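SusD-like protein BACOVA_02651 (Bacteroides ovatus, PDB 5E75) binds polysaccharide at the bacterial cell surface and probably captures xyloglucan there before its transport into the periplasm for degradation. Local coordinates at residues S88-N91 with A92-Q96; I134-N137 with Q138-V141. All blocks are in the same frame, centred on the assembly; numbering follows the deposited sequence.

Contact 1. Residues S88-N91 with A92-Q96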
# COMPACT_ATOMS: atom_id res chain seq x y z
N SER A 88 2.05 5.10 -23.58
CA SER A 88 2.99 5.90 -24.36
C SER A 88 4.33 5.19 -24.52
O SER A 88 4.92 5.22 -25.61
CB SER A 88 3.19 7.26 -23.72
OG SER A 88 2.03 8.06 -23.86
N VAL A 89 4.82 4.58 -23.45
CA VAL A 89 6.05 3.79 -23.53
C VAL A 89 5.92 2.64 -24.53
O VAL A 89 6.80 2.42 -25.36
CB VAL A 89 6.45 3.23 -22.14
CG1 VAL A 89 7.51 2.14 -22.25
CG2 VAL A 89 6.93 4.35 -21.26
N ILE A 90 4.82 1.90 -24.48
CA ILE A 90 4.62 0.78 -25.39
C ILE A 90 4.63 1.31 -26.83
O ILE A 90 5.26 0.71 -27.71
CB ILE A 90 3.32 0.02 -25.05
CG1 ILE A 90 3.45 -0.69 -23.69
CG2 ILE A 90 2.98 -1.01 -26.12
CD1 ILE A 90 2.12 -1.12 -23.11
N ASN A 91 3.96 2.43 -27.06
CA ASN A 91 3.94 3.05 -28.39
C ASN A 91 5.34 3.50 -28.81
O ASN A 91 5.74 3.30 -29.97
CB ASN A 91 2.97 4.24 -28.41
CG ASN A 91 3.00 5.03 -29.73
OD1 ASN A 91 2.43 4.60 -30.73
ND2 ASN A 91 3.64 6.20 -29.72
N ALA A 92 6.09 4.10 -27.90
CA ALA A 92 7.44 4.59 -28.22
C ALA A 92 8.39 3.45 -28.59
O ALA A 92 9.27 3.61 -29.45
CB ALA A 92 8.02 5.39 -27.06
N VAL A 93 8.24 2.30 -27.93
CA VAL A 93 9.06 1.14 -28.26
C VAL A 93 8.83 0.75 -29.72
O VAL A 93 9.77 0.39 -30.44
CB VAL A 93 8.74 -0.05 -27.33
CG1 VAL A 93 9.36 -1.35 -27.88
CG2 VAL A 93 9.23 0.25 -25.91
N GLU A 94 7.58 0.87 -30.15
CA GLU A 94 7.18 0.43 -31.47
C GLU A 94 7.37 1.51 -32.55
O GLU A 94 7.43 1.16 -33.73
CB GLU A 94 5.74 -0.08 -31.42
CG GLU A 94 5.55 -1.27 -30.47
CD GLU A 94 4.11 -1.51 -30.05
OE1 GLU A 94 3.25 -0.63 -30.27
OE2 GLU A 94 3.83 -2.60 -29.50
N THR A 95 7.50 2.78 -32.18
CA THR A 95 7.62 3.88 -33.16
C THR A 95 8.87 4.76 -33.05
O THR A 95 9.19 5.50 -33.99
CB THR A 95 6.41 4.84 -33.09
OG1 THR A 95 6.45 5.61 -31.87
CG2 THR A 95 5.10 4.08 -33.16
N GLN A 96 9.57 4.71 -31.92
CA GLN A 96 10.65 5.67 -31.66
C GLN A 96 11.98 5.01 -31.36
O GLN A 96 12.89 5.66 -30.85
CB GLN A 96 10.27 6.61 -30.51
CG GLN A 96 9.04 7.46 -30.80
CD GLN A 96 8.67 8.35 -29.64
OE1 GLN A 96 9.41 8.48 -28.67
NE2 GLN A 96 7.51 8.99 -29.74
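Ala92 N and Val93 N close two regular i to i+4 helical turns onto Ser88 O and Val89 O, at 2.8 Å and 2.9 Å between N and O, both bonds fairly straight. One residue on, Glu94 N reaches Ile90 O only weakly, at 3.4 Å. The last backbone bonds are weak too, and they converge on Asn91, whose carbonyl oxygen gathers three donors: weak bonds from the backbone N of Glu94 and of Thr95, and a hydroxyl bond from Thr95 OG1 to Asn91 O at 3.1 Å. That hydroxyl comes in above the carbonyl plane, 49° out of it. It gets there because OG1 sits between the backbone N and the carbonyl carbon of its own residue (chi1 70°), which turns it back toward the preceding turn. This is the C-terminal end of helix 70-95, in the helical, TPR-like part of this SusD-family protein, and Gln96 is the first residue to leave helical angles. The Asn91 side chain slants across Thr95, its OD1 3.6 Å from the methyl Thr95 CG2. On another face Ile90 and Glu94 run side by side and point the same way, the methyl Ile90 CG2 lying 3.8 Å from Glu94 OE2, while Glu94 CG packs against Ile90 O. Val89 CG1 and Val93 CG2 meet only loosely. Val93 also packs on Lys106, Ala109 and Ile110 of helix 103-125, which covers this buried side, and Val89 rests on Leu27. Ala92 and Gln96 touch Tyr14 near the start of the modelled chain.

Contact 2. Residues I134-N137 with Q138-V141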
# COMPACT_ATOMS: atom_id res chain seq x y z
N ILE A 134 -7.96 0.84 -20.96
CA ILE A 134 -7.40 1.64 -22.06
C ILE A 134 -6.04 1.11 -22.47
O ILE A 134 -5.11 1.09 -21.65
CB ILE A 134 -7.14 3.11 -21.66
CG1 ILE A 134 -8.39 3.75 -21.07
CG2 ILE A 134 -6.65 3.91 -22.89
CD1 ILE A 134 -8.11 5.06 -20.40
N GLU A 135 -5.92 0.70 -23.73
CA GLU A 135 -4.62 0.35 -24.31
C GLU A 135 -4.15 1.37 -25.36
O GLU A 135 -2.97 1.39 -25.68
CB GLU A 135 -4.65 -1.02 -24.98
CG GLU A 135 -4.90 -2.18 -24.05
CD GLU A 135 -4.99 -3.49 -24.80
OE1 GLU A 135 -3.94 -3.99 -25.27
OE2 GLU A 135 -6.12 -4.00 -24.94
N ASP A 136 -5.08 2.17 -25.88
CA ASP A 136 -4.79 3.13 -26.96
C ASP A 136 -5.15 4.52 -26.47
O ASP A 136 -6.32 4.89 -26.41
CB ASP A 136 -5.62 2.78 -28.20
CG ASP A 136 -5.29 3.65 -29.40
OD1 ASP A 136 -4.60 4.67 -29.24
OD2 ASP A 136 -5.72 3.29 -30.52
N ASN A 137 -4.13 5.29 -26.12
CA ASN A 137 -4.35 6.65 -25.64
C ASN A 137 -5.11 7.51 -26.65
O ASN A 137 -5.86 8.39 -26.26
CB ASN A 137 -3.04 7.35 -25.32
CG ASN A 137 -2.36 6.81 -24.08
OD1 ASN A 137 -2.98 6.12 -23.26
ND2 ASN A 137 -1.09 7.14 -23.92
N GLN A 138 -4.92 7.25 -27.94
CA GLN A 138 -5.57 8.07 -28.96
C GLN A 138 -7.08 7.89 -28.95
O GLN A 138 -7.81 8.84 -29.24
CB GLN A 138 -5.03 7.74 -30.35
CG GLN A 138 -5.61 8.65 -31.46
CD GLN A 138 -5.36 10.13 -31.21
OE1 GLN A 138 -6.23 10.99 -31.40
NE2 GLN A 138 -4.19 10.43 -30.74
N LYS A 139 -7.55 6.69 -28.63
CA LYS A 139 -8.99 6.48 -28.52
C LYS A 139 -9.59 7.38 -27.47
O LYS A 139 -10.68 7.92 -27.65
CB LYS A 139 -9.31 5.01 -28.23
CG LYS A 139 -9.08 4.11 -29.41
CD LYS A 139 -9.64 2.71 -29.19
CE LYS A 139 -9.57 1.90 -30.48
NZ LYS A 139 -10.14 0.52 -30.35
N LEU A 140 -8.87 7.57 -26.36
CA LEU A 140 -9.32 8.43 -25.27
C LEU A 140 -9.35 9.90 -25.66
O LEU A 140 -10.20 10.67 -25.23
CB LEU A 140 -8.36 8.30 -24.08
CG LEU A 140 -8.78 7.67 -22.76
CD1 LEU A 140 -7.81 8.20 -21.71
CD2 LEU A 140 -10.23 7.97 -22.39
N VAL A 141 -8.39 10.30 -26.48
CA VAL A 141 -8.31 11.68 -26.92
C VAL A 141 -9.47 11.97 -27.88
O VAL A 141 -10.13 13.00 -27.78
CB VAL A 141 -6.96 11.94 -27.61
CG1 VAL A 141 -6.91 13.34 -28.22
CG2 VAL A 141 -5.82 11.74 -26.63
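Ile134 and Leu140 cross at about a right angle and meet through their terminal methyls, Ile134 CD1 lying 3.4 Å from Leu140 CD1, closer than two methyls normally pack. The same Ile134 methyl also touches Leu140 CG. Asp136 and Lys139 likewise cross nearly perpendicularly, but here it is the aliphatic part of the lysine that touches the acid: Lys139 CG is 3.6 Å from Asp136 OD2, whereas NZ stays 5.2 Å from that oxygen, too far for a salt bridge. The other carboxylate oxygen, OD1, accepts from Gln138 N at 2.9 Å, met from above the carboxylate plane, 39° out of it. With its CG anti to the backbone N (chi1 -175°), Asp136 swings the carboxylate forward over the first turn, where OD1 also touches Gln138 CB. Replacing Asp136 by alanine is likely to leave Gln138 N without its capping acceptor and the lysine chain without the carboxylate it crosses. Behind the cap, Asn137 O accepts from Val141 N in the carbonyl plane at 3.2 Å, and Lys139 N bonds weakly to Asp136 O. The Asn137 amide turns to helix 70-95, its OD1 accepting from Asn87 ND2 and its ND2 donating to Thr84 O. Asp136 is thus a classic aspartate N-cap, its side chain bonded to the backbone N two residues on as the loop enters helix 137-142.

How the contacts relate
Contacts 1 and 2 are the end of one helix and the start of another: contact 1 is the C-terminal end of helix 70-95, where the backbone bonds weaken, and contact 2 the capped start of helix 137-142 with the loop before it. In the first, a backbone carbonyl collects donors; in the second, a side-chain carboxylate supplies the capping acceptor. Contact 1 is partly buried, with valines turned inward and polar residues outward, whereas contact 2 lies at the surface, although Ile134 is itself buried. Their centres are 14 Å apart, and the two meet where Ser88 OG packs 3.3 Å from Asn137 ND2. Helix 70-95 therefore belongs to contact 1 and also borders contact 2.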